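Local coordinates for anopheles Plasmodium-responsive Leucine-rich repeat protein 1B (Anopheles gambiae, PDB 4XGO) that probably takes part in the mosquito's response to Plasmodium, through interaction with partners such as LRIM1, and is represented here by its leucine-rich repeat domain, at residues 9-12 and 13-16; 192-195 and 196-199; 298-302 and 303-307. All coordinates share one frame; numbering follows the deposited sequence.

Interaction 1 (9-12 and 13-16)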
ATOM      1  N   HIS A   9      -8.640  16.842 -12.842  1.00 21.09           N
ATOM      2  CA  HIS A   9      -7.859  18.075 -12.797  1.00 21.10           C
ATOM      3  C   HIS A   9      -8.627  19.047 -11.904  1.00 19.62           C
ATOM      4  O   HIS A   9      -9.851  19.214 -12.071  1.00 20.20           O
ATOM      5  CB  HIS A   9      -7.709  18.693 -14.209  1.00 22.61           C
ATOM      6  CG  HIS A   9      -6.672  18.030 -15.069  1.00 24.14           C
ATOM      7  ND1 HIS A   9      -5.867  18.745 -15.934  1.00 26.07           N
ATOM      8  CD2 HIS A   9      -6.305  16.732 -15.203  1.00 24.72           C
ATOM      9  CE1 HIS A   9      -5.048  17.914 -16.558  1.00 25.97           C
ATOM     10  NE2 HIS A   9      -5.299  16.686 -16.137  1.00 25.36           N
ATOM     11  N   LEU A  10      -7.948  19.666 -10.947  1.00 18.30           N
ATOM     12  CA  LEU A  10      -8.555  20.676 -10.114  1.00 18.64           C
ATOM     13  C   LEU A  10      -8.348  22.050 -10.749  1.00 19.54           C
ATOM     14  O   LEU A  10      -7.246  22.604 -10.723  1.00 19.55           O
ATOM     15  CB  LEU A  10      -7.991  20.668  -8.704  1.00 18.59           C
ATOM     16  CG  LEU A  10      -8.826  21.473  -7.701  1.00 19.04           C
ATOM     17  CD1 LEU A  10     -10.154  20.789  -7.448  1.00 19.01           C
ATOM     18  CD2 LEU A  10      -8.062  21.659  -6.397  1.00 19.35           C
ATOM     19  N   THR A  11      -9.432  22.583 -11.303  1.00 20.52           N
ATOM     20  CA  THR A  11      -9.417  23.859 -12.029  1.00 22.01           C
ATOM     21  C   THR A  11     -10.442  24.775 -11.375  1.00 22.39           C
ATOM     22  O   THR A  11     -11.248  24.324 -10.554  1.00 20.90           O
ATOM     23  CB  THR A  11      -9.720  23.635 -13.533  1.00 22.94           C
ATOM     24  OG1 THR A  11     -11.124  23.396 -13.753  1.00 24.18           O
ATOM     25  CG2 THR A  11      -8.929  22.468 -14.071  1.00 22.87           C
ATOM     26  N   PRO A  12     -10.418  26.087 -11.682  1.00 23.17           N
ATOM     27  CA  PRO A  12     -11.505  26.867 -11.133  1.00 23.56           C
ATOM     28  C   PRO A  12     -12.898  26.314 -11.462  1.00 22.72           C
ATOM     29  O   PRO A  12     -13.768  26.395 -10.625  1.00 22.53           O
ATOM     30  CB  PRO A  12     -11.278  28.259 -11.745  1.00 24.90           C
ATOM     31  CG  PRO A  12      -9.797  28.309 -11.923  1.00 25.07           C
ATOM     32  CD  PRO A  12      -9.436  26.941 -12.383  1.00 24.46           C
ATOM     33  N   PHE A  13     -13.085  25.744 -12.647  1.00 22.67           N
ATOM     34  CA  PHE A  13     -14.352  25.133 -13.026  1.00 23.14           C
ATOM     35  C   PHE A  13     -14.652  23.906 -12.148  1.00 21.49           C
ATOM     36  O   PHE A  13     -15.704  23.836 -11.517  1.00 20.57           O
ATOM     37  CB  PHE A  13     -14.369  24.739 -14.502  1.00 24.82           C
ATOM     38  CG  PHE A  13     -15.661  24.097 -14.948  1.00 26.85           C
ATOM     39  CD1 PHE A  13     -16.736  24.895 -15.350  1.00 29.14           C
ATOM     40  CD2 PHE A  13     -15.815  22.702 -14.963  1.00 28.01           C
ATOM     41  CE1 PHE A  13     -17.932  24.324 -15.759  1.00 29.52           C
ATOM     42  CE2 PHE A  13     -17.016  22.133 -15.371  1.00 29.17           C
ATOM     43  CZ  PHE A  13     -18.075  22.958 -15.765  1.00 28.56           C
ATOM     44  N   THR A  14     -13.724  22.961 -12.069  1.00 20.13           N
ATOM     45  CA  THR A  14     -14.032  21.747 -11.333  1.00 19.10           C
ATOM     46  C   THR A  14     -14.174  22.034  -9.834  1.00 18.90           C
ATOM     47  O   THR A  14     -15.014  21.407  -9.154  1.00 19.14           O
ATOM     48  CB  THR A  14     -13.021  20.619 -11.589  1.00 18.62           C
ATOM     49  OG1 THR A  14     -11.712  21.031 -11.176  1.00 18.31           O
ATOM     50  CG2 THR A  14     -12.993  20.254 -13.069  1.00 18.98           C
ATOM     51  N   LEU A  15     -13.389  22.975  -9.305  1.00 18.87           N
ATOM     52  CA  LEU A  15     -13.547  23.340  -7.903  1.00 19.25           C
ATOM     53  C   LEU A  15     -14.893  24.045  -7.671  1.00 19.70           C
ATOM     54  O   LEU A  15     -15.563  23.797  -6.664  1.00 19.12           O
ATOM     55  CB  LEU A  15     -12.367  24.164  -7.384  1.00 20.08           C
ATOM     56  CG  LEU A  15     -12.467  24.589  -5.907  1.00 20.99           C
ATOM     57  CD1 LEU A  15     -12.655  23.400  -4.974  1.00 20.90           C
ATOM     58  CD2 LEU A  15     -11.276  25.425  -5.454  1.00 22.23           C
ATOM     59  N   SER A  16     -15.307  24.897  -8.617  1.00 20.43           N
ATOM     60  CA  SER A  16     -16.612  25.565  -8.522  0.50 21.08           C
ATOM     61  C   SER A  16     -17.737  24.536  -8.468  1.00 20.75           C
ATOM     62  O   SER A  16     -18.653  24.646  -7.631  1.00 21.49           O
ATOM     63  CB  SER A  16     -16.835  26.517  -9.706  0.50 21.65           C
ATOM     64  OG  SER A  16     -18.048  27.243  -9.563  0.50 22.01           O
TER
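The flat carbonyl group of H9 is met in its own plane: T14 OG1 donates to a lone pair of H9 O, at 2.8 Å. The same OG1 also accepts from T11 N, again at 2.8 Å and almost straight (172°), so two bonds to the backbone leading into the helix grip it, one given and one accepted. The ring of F13 leads away from residues 9-12; of its side chain, CB comes nearest, 3.6 Å from T11 OG1.

T11 is the N-cap of helix 12-23, and with T14 it forms a capping box. T14 N donates to T11 OG1 at 3.1 Å, the reciprocal of the bond from T11 N to T14 OG1. Both threonines turn OG1 to the place between their own backbone N and carbonyl carbon (chi1 76° for T11, 61° for T14), which keeps each hydroxyl close enough to the main chain to reach the other residue's N-H. The first helical bonds follow at once, L15 N to T11 O at 2.8 Å and S16 N to P12 O at 2.9 Å.

On the buried side L10 CD1 rests on L15 CB at 4.0 Å. These residues stand just before the N-cap and at the fourth helical position, the pairing known as a hydrophobic staple, which adds apolar contact to the polar box.

The unit joins strand 8-10 to helix 12-23, ahead of the first strand of the parallel repeat array, 27-29. Strand residues H9 and L10 pair in parallel with a strand of the second subunit, and around them T11 packs on D39, P12 on N41 and L15 on A42 of that subunit.

Interaction 2 (192-195 and 196-199); sequences LTDT and AWLL. With PO4 (phosphate ion), chain E.
W197 folds back on D194 and T195 in the non-strand half of a leucine-rich repeat, where the loop between strands 184-186 and 206-208 enters a 3-10 turn. Its indole N-H reaches D194 O, NE1 to O 2.9 Å, by a rather bent bond (139°) from a donor tilted out of the carbonyl plane. One face of the ring is covered by the backbone of T195, whose CA makes a CH-pi contact 4.0 Å from the centroid of the five-membered ring. L192 CD1 comes to CZ2 of the same indole at 3.9 Å, the two side chains crossing at about a right angle. The tryptophan reaches back because CG sits between its own N and carbonyl carbon (chi1 52°).

The turn itself is fixed by D194 and T195. D194 OD2 accepts from A196 N at 3.2 Å, an Asx turn in which the N-H comes from above the carboxylate plane. T195 O takes L198 N at 3.0 Å, and T195 CB packs on L198 CD1.

Further out, N212 OD1 holds L192 N, while W197 packs against L187 just after strand 184-186, V174 of strand 173-175 and L209 just after strand 206-208, so chain before and after the loop encloses it. T195 OG1 is hydrogen-bonded to H221 ND1. A phosphate, probably from the crystallisation liquor, sits beside T195 and is also bound by T218 OG1. T195 clasps it with both main chain and side chain: N donates to PO4 O4 at 2.9 Å, and OG1 to PO4 O2 at a short 2.5 Å.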
ATOM      1  N   LEU A 192      -8.224 -21.569 -13.747  1.00 16.35           N
ATOM      2  CA  LEU A 192      -9.044 -22.132 -14.804  1.00 16.71           C
ATOM      3  C   LEU A 192      -8.316 -23.286 -15.482  1.00 17.50           C
ATOM      4  O   LEU A 192      -7.119 -23.187 -15.743  1.00 15.66           O
ATOM      5  CB  LEU A 192      -9.438 -21.082 -15.839  1.00 17.37           C
ATOM      6  CG  LEU A 192     -10.420 -20.026 -15.308  1.00 17.75           C
ATOM      7  CD1 LEU A 192     -10.438 -18.854 -16.274  1.00 18.26           C
ATOM      8  CD2 LEU A 192     -11.798 -20.635 -15.104  1.00 18.77           C
ATOM      9  N   THR A 193      -9.060 -24.379 -15.692  1.00 18.15           N
ATOM     10  CA  THR A 193      -8.587 -25.519 -16.474  1.00 19.61           C
ATOM     11  C   THR A 193      -9.471 -25.813 -17.691  1.00 20.72           C
ATOM     12  O   THR A 193      -9.184 -26.741 -18.467  1.00 20.81           O
ATOM     13  CB  THR A 193      -8.483 -26.789 -15.596  1.00 20.18           C
ATOM     14  OG1 THR A 193      -9.746 -27.054 -14.996  1.00 20.00           O
ATOM     15  CG2 THR A 193      -7.440 -26.607 -14.505  1.00 20.41           C
ATOM     16  N   ASP A 194     -10.545 -25.055 -17.876  1.00 21.01           N
ATOM     17  CA  ASP A 194     -11.392 -25.251 -19.053  1.00 22.80           C
ATOM     18  C   ASP A 194     -11.919 -23.924 -19.536  1.00 21.98           C
ATOM     19  O   ASP A 194     -11.865 -22.924 -18.799  1.00 21.66           O
ATOM     20  CB  ASP A 194     -12.566 -26.192 -18.731  1.00 25.13           C
ATOM     21  CG  ASP A 194     -13.786 -25.440 -18.202  1.00 27.02           C
ATOM     22  OD1 ASP A 194     -13.673 -24.763 -17.156  1.00 30.54           O
ATOM     23  OD2 ASP A 194     -14.844 -25.478 -18.870  1.00 28.92           O
ATOM     24  N   THR A 195     -12.450 -23.929 -20.757  1.00 21.12           N
ATOM     25  CA  THR A 195     -13.000 -22.735 -21.384  1.00 21.21           C
ATOM     26  C   THR A 195     -14.375 -22.951 -22.021  1.00 20.99           C
ATOM     27  O   THR A 195     -14.805 -22.131 -22.829  1.00 20.83           O
ATOM     28  CB  THR A 195     -12.063 -22.168 -22.483  1.00 21.06           C
ATOM     29  OG1 THR A 195     -12.051 -23.038 -23.626  1.00 21.73           O
ATOM     30  CG2 THR A 195     -10.650 -21.951 -21.959  1.00 20.58           C
ATOM     31  N   ALA A 196     -15.085 -24.023 -21.665  1.00 21.69           N
ATOM     32  CA  ALA A 196     -16.382 -24.308 -22.296  1.00 22.26           C
ATOM     33  C   ALA A 196     -17.387 -23.187 -22.048  1.00 22.39           C
ATOM     34  O   ALA A 196     -18.273 -22.949 -22.858  1.00 22.47           O
ATOM     35  CB  ALA A 196     -16.931 -25.651 -21.819  1.00 23.40           C
ATOM     36  N   TRP A 197     -17.214 -22.498 -20.920  1.00 21.65           N
ATOM     37  CA  TRP A 197     -18.049 -21.371 -20.526  1.00 21.59           C
ATOM     38  C   TRP A 197     -17.983 -20.194 -21.517  1.00 21.20           C
ATOM     39  O   TRP A 197     -18.901 -19.380 -21.544  1.00 20.99           O
ATOM     40  CB  TRP A 197     -17.690 -20.940 -19.078  1.00 21.20           C
ATOM     41  CG  TRP A 197     -16.229 -20.706 -18.883  1.00 20.79           C
ATOM     42  CD1 TRP A 197     -15.286 -21.598 -18.425  1.00 20.48           C
ATOM     43  CD2 TRP A 197     -15.518 -19.505 -19.198  1.00 20.01           C
ATOM     44  NE1 TRP A 197     -14.033 -21.009 -18.428  1.00 19.98           N
ATOM     45  CE2 TRP A 197     -14.152 -19.731 -18.898  1.00 19.87           C
ATOM     46  CE3 TRP A 197     -15.901 -18.258 -19.698  1.00 20.42           C
ATOM     47  CZ2 TRP A 197     -13.182 -18.759 -19.085  1.00 19.38           C
ATOM     48  CZ3 TRP A 197     -14.915 -17.288 -19.887  1.00 19.67           C
ATOM     49  CH2 TRP A 197     -13.583 -17.552 -19.581  1.00 19.28           C
ATOM     50  N   LEU A 198     -16.924 -20.105 -22.336  1.00 20.95           N
ATOM     51  CA  LEU A 198     -16.818 -19.052 -23.364  1.00 21.33           C
ATOM     52  C   LEU A 198     -17.979 -19.035 -24.338  1.00 22.52           C
ATOM     53  O   LEU A 198     -18.319 -17.982 -24.889  1.00 22.26           O
ATOM     54  CB  LEU A 198     -15.513 -19.159 -24.166  1.00 21.59           C
ATOM     55  CG  LEU A 198     -14.221 -18.725 -23.481  1.00 21.48           C
ATOM     56  CD1 LEU A 198     -13.021 -19.130 -24.325  1.00 22.22           C
ATOM     57  CD2 LEU A 198     -14.226 -17.222 -23.249  1.00 21.74           C
ATOM     58  N   LEU A 199     -18.574 -20.201 -24.567  1.00 24.11           N
ATOM     59  CA  LEU A 199     -19.737 -20.317 -25.456  1.00 25.43           C
ATOM     60  C   LEU A 199     -20.934 -19.447 -25.051  1.00 25.63           C
ATOM     61  O   LEU A 199     -21.790 -19.143 -25.892  1.00 27.08           O
ATOM     62  CB  LEU A 199     -20.172 -21.786 -25.555  1.00 26.59           C
ATOM     63  CG  LEU A 199     -19.226 -22.682 -26.358  1.00 26.77           C
ATOM     64  CD1 LEU A 199     -19.517 -24.147 -26.069  1.00 27.75           C
ATOM     65  CD2 LEU A 199     -19.334 -22.408 -27.849  1.00 27.15           C
TER
HETATM   66  P   PO4 E1003     -10.458 -26.119 -23.033  1.00 24.11           P
HETATM   67  O1  PO4 E1003     -10.151 -27.433 -23.748  1.00 23.41           O
HETATM   68  O2  PO4 E1003     -10.538 -25.002 -24.039  1.00 23.31           O
HETATM   69  O3  PO4 E1003      -9.357 -25.885 -22.015  1.00 23.05           O
HETATM   70  O4  PO4 E1003     -11.793 -26.235 -22.315  1.00 23.20           O

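Interaction 3 (298-302 and 303-307)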
ATOM      1  N   LEU A 298       5.577  -9.840 -34.037  1.00 20.88           N
ATOM      2  CA  LEU A 298       5.627 -11.294 -33.944  1.00 20.73           C
ATOM      3  C   LEU A 298       6.785 -11.612 -33.034  1.00 19.47           C
ATOM      4  O   LEU A 298       7.906 -11.161 -33.292  1.00 20.33           O
ATOM      5  CB  LEU A 298       5.887 -11.909 -35.324  1.00 21.57           C
ATOM      6  CG  LEU A 298       6.120 -13.421 -35.427  1.00 21.95           C
ATOM      7  CD1 LEU A 298       4.866 -14.190 -35.031  1.00 21.78           C
ATOM      8  CD2 LEU A 298       6.518 -13.817 -36.836  1.00 22.83           C
ATOM      9  N   THR A 299       6.556 -12.371 -31.968  1.00 16.95           N
ATOM     10  CA  THR A 299       7.666 -12.772 -31.110  1.00 15.70           C
ATOM     11  C   THR A 299       7.888 -14.277 -31.205  1.00 14.98           C
ATOM     12  O   THR A 299       6.942 -15.058 -31.237  1.00 14.49           O
ATOM     13  CB  THR A 299       7.480 -12.340 -29.658  1.00 15.33           C
ATOM     14  OG1 THR A 299       6.307 -12.962 -29.105  1.00 14.77           O
ATOM     15  CG2 THR A 299       7.362 -10.822 -29.576  1.00 15.92           C
ATOM     16  N   LEU A 300       9.150 -14.654 -31.299  1.00 14.81           N
ATOM     17  CA  LEU A 300       9.558 -16.033 -31.610  1.00 14.47           C
ATOM     18  C   LEU A 300      10.691 -16.585 -30.742  1.00 13.83           C
ATOM     19  O   LEU A 300      11.051 -17.765 -30.880  1.00 12.95           O
ATOM     20  CB  LEU A 300      10.030 -16.084 -33.069  1.00 15.54           C
ATOM     21  CG  LEU A 300       9.034 -15.667 -34.140  1.00 15.96           C
ATOM     22  CD1 LEU A 300       9.721 -15.642 -35.491  1.00 16.77           C
ATOM     23  CD2 LEU A 300       7.828 -16.598 -34.141  1.00 16.33           C
ATOM     24  N   SER A 301      11.259 -15.772 -29.856  1.00 13.47           N
ATOM     25  CA  SER A 301      12.467 -16.181 -29.148  1.00 13.96           C
ATOM     26  C   SER A 301      12.165 -17.240 -28.097  1.00 13.69           C
ATOM     27  O   SER A 301      10.990 -17.474 -27.749  1.00 12.68           O
ATOM     28  CB  SER A 301      13.185 -14.984 -28.494  1.00 14.08           C
ATOM     29  OG  SER A 301      12.378 -14.399 -27.491  1.00 14.06           O
ATOM     30  N   HIS A 302      13.228 -17.896 -27.623  1.00 14.16           N
ATOM     31  CA  HIS A 302      13.140 -18.922 -26.594  1.00 15.02           C
ATOM     32  C   HIS A 302      12.184 -20.045 -27.002  1.00 14.14           C
ATOM     33  O   HIS A 302      11.198 -20.328 -26.303  1.00 12.92           O
ATOM     34  CB  HIS A 302      12.737 -18.302 -25.264  1.00 16.75           C
ATOM     35  CG  HIS A 302      13.746 -17.324 -24.767  1.00 19.52           C
ATOM     36  ND1 HIS A 302      14.744 -17.682 -23.885  1.00 21.81           N
ATOM     37  CD2 HIS A 302      13.965 -16.027 -25.083  1.00 20.86           C
ATOM     38  CE1 HIS A 302      15.511 -16.632 -23.645  1.00 22.18           C
ATOM     39  NE2 HIS A 302      15.058 -15.617 -24.358  1.00 22.47           N
ATOM     40  N   ASN A 303      12.488 -20.625 -28.166  1.00 13.22           N
ATOM     41  CA  ASN A 303      11.799 -21.803 -28.663  1.00 13.16           C
ATOM     42  C   ASN A 303      12.825 -22.874 -29.018  1.00 13.94           C
ATOM     43  O   ASN A 303      13.891 -22.909 -28.398  1.00 13.90           O
ATOM     44  CB  ASN A 303      10.849 -21.429 -29.802  1.00 12.63           C
ATOM     45  CG  ASN A 303       9.499 -20.939 -29.283  1.00 12.10           C
ATOM     46  OD1 ASN A 303       8.710 -21.724 -28.761  1.00 11.64           O
ATOM     47  ND2 ASN A 303       9.243 -19.650 -29.391  1.00 11.44           N
ATOM     48  N   ASP A 304      12.494 -23.781 -29.940  1.00 14.67           N
ATOM     49  CA  ASP A 304      13.410 -24.850 -30.349  1.00 16.10           C
ATOM     50  C   ASP A 304      13.382 -25.011 -31.863  1.00 15.18           C
ATOM     51  O   ASP A 304      13.176 -26.111 -32.385  1.00 15.28           O
ATOM     52  CB  ASP A 304      13.016 -26.160 -29.673  1.00 18.03           C
ATOM     53  CG  ASP A 304      13.292 -26.145 -28.193  1.00 20.64           C
ATOM     54  OD1 ASP A 304      14.477 -26.281 -27.801  1.00 23.60           O
ATOM     55  OD2 ASP A 304      12.328 -25.997 -27.414  1.00 22.15           O
ATOM     56  N   TRP A 305      13.627 -23.913 -32.566  1.00 15.14           N
ATOM     57  CA  TRP A 305      13.335 -23.815 -34.006  1.00 15.51           C
ATOM     58  C   TRP A 305      14.173 -24.716 -34.891  1.00 16.81           C
ATOM     59  O   TRP A 305      15.391 -24.814 -34.733  1.00 17.28           O
ATOM     60  CB  TRP A 305      13.565 -22.380 -34.530  1.00 15.08           C
ATOM     61  CG  TRP A 305      12.639 -21.412 -33.960  1.00 14.42           C
ATOM     62  CD1 TRP A 305      12.926 -20.409 -33.072  1.00 14.17           C
ATOM     63  CD2 TRP A 305      11.234 -21.352 -34.190  1.00 14.42           C
ATOM     64  NE1 TRP A 305      11.784 -19.727 -32.750  1.00 13.71           N
ATOM     65  CE2 TRP A 305      10.728 -20.285 -33.418  1.00 14.00           C
ATOM     66  CE3 TRP A 305      10.350 -22.093 -34.978  1.00 14.98           C
ATOM     67  CZ2 TRP A 305       9.372 -19.962 -33.389  1.00 14.16           C
ATOM     68  CZ3 TRP A 305       9.001 -21.764 -34.949  1.00 15.12           C
ATOM     69  CH2 TRP A 305       8.533 -20.700 -34.192  1.00 14.63           C
ATOM     70  N   ASP A 306      13.502 -25.321 -35.859  1.00 17.97           N
ATOM     71  CA  ASP A 306      14.148 -25.901 -37.034  1.00 20.67           C
ATOM     72  C   ASP A 306      14.480 -24.740 -37.989  1.00 20.97           C
ATOM     73  O   ASP A 306      13.630 -23.884 -38.265  1.00 20.43           O
ATOM     74  CB  ASP A 306      13.168 -26.899 -37.648  1.00 22.88           C
ATOM     75  CG  ASP A 306      13.569 -27.368 -38.999  1.00 25.81           C
ATOM     76  OD1 ASP A 306      14.406 -28.298 -39.063  1.00 30.48           O
ATOM     77  OD2 ASP A 306      13.004 -26.855 -39.983  1.00 28.14           O
ATOM     78  N   CYS A 307      15.727 -24.670 -38.453  1.00 22.11           N
ATOM     79  CA  CYS A 307      16.165 -23.522 -39.263  1.00 23.54           C
ATOM     80  C   CYS A 307      15.351 -23.369 -40.545  1.00 23.98           C
ATOM     81  O   CYS A 307      14.999 -22.265 -40.922  1.00 24.11           O
ATOM     82  CB  CYS A 307      17.660 -23.618 -39.606  1.00 24.21           C
ATOM     83  SG  CYS A 307      18.769 -23.374 -38.206  1.00 25.50           S
TER
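Two side-chain donors converge on L300 O, and they define the tight, buried part of this turn. W305 NE1 binds it at 2.8 Å with the oxygen in the plane of the indole, a nearly straight bond of 160°. N303 ND2 comes from the opposite face of the carbonyl plane at 3.0 Å, and straighter still at 172°, with the oxygen in the plane of its amide. Over one face of the indole, N303 CB lies 3.5 Å from the ring plane, toward its rim. L300 CD2 touches CZ2, on the same flank of the indole as NE1, 3.8 Å away, the leucine standing roughly perpendicular to the tryptophan side chain.

The outer side is looser. H302 is exposed and takes a left-handed backbone conformation. Its ring stacks on that of H281 and has a glycerol close by. D304 likewise stands off from residues 298-302, in a salt bridge with K330.

The sequence from N303 to C307 resembles the Asn-Pro-Trp-x-Cys signature that opens cysteine-rich C-terminal caps of leucine-rich repeat proteins. Strand 297-299, the last of the parallel array, leads here into that cap: W305 packs on L310 and C341, and C307 is in a disulfide with C341.

The amide of N303 is used at both ends, ND2 also donating to L279 O and OD1 accepting from I284 N. Its rotation is therefore fixed, and flipping it would set ND2 against I284 N and OD1 against two carbonyl oxygens. The buried L300 carbonyl is thus satisfied by two neutral donors.

From the N terminus, the chain meets interaction 1 first, where strand 8-10 turns into helix 12-23 ahead of the repeats and beside the second subunit. It then runs through the parallel array of strands. Interaction 2 closes a short turn in the loop between strands 184-186 and 206-208, with its centre about 47 Å from that of interaction 1. Interaction 3 closes the turn leaving the last array strand, 297-299, for the C-terminal cap, with its centre about 29 Å from that of interaction 2. All three are local and in series; none nests in or crosses another. Together they mark the entry, middle and exit of the solenoid.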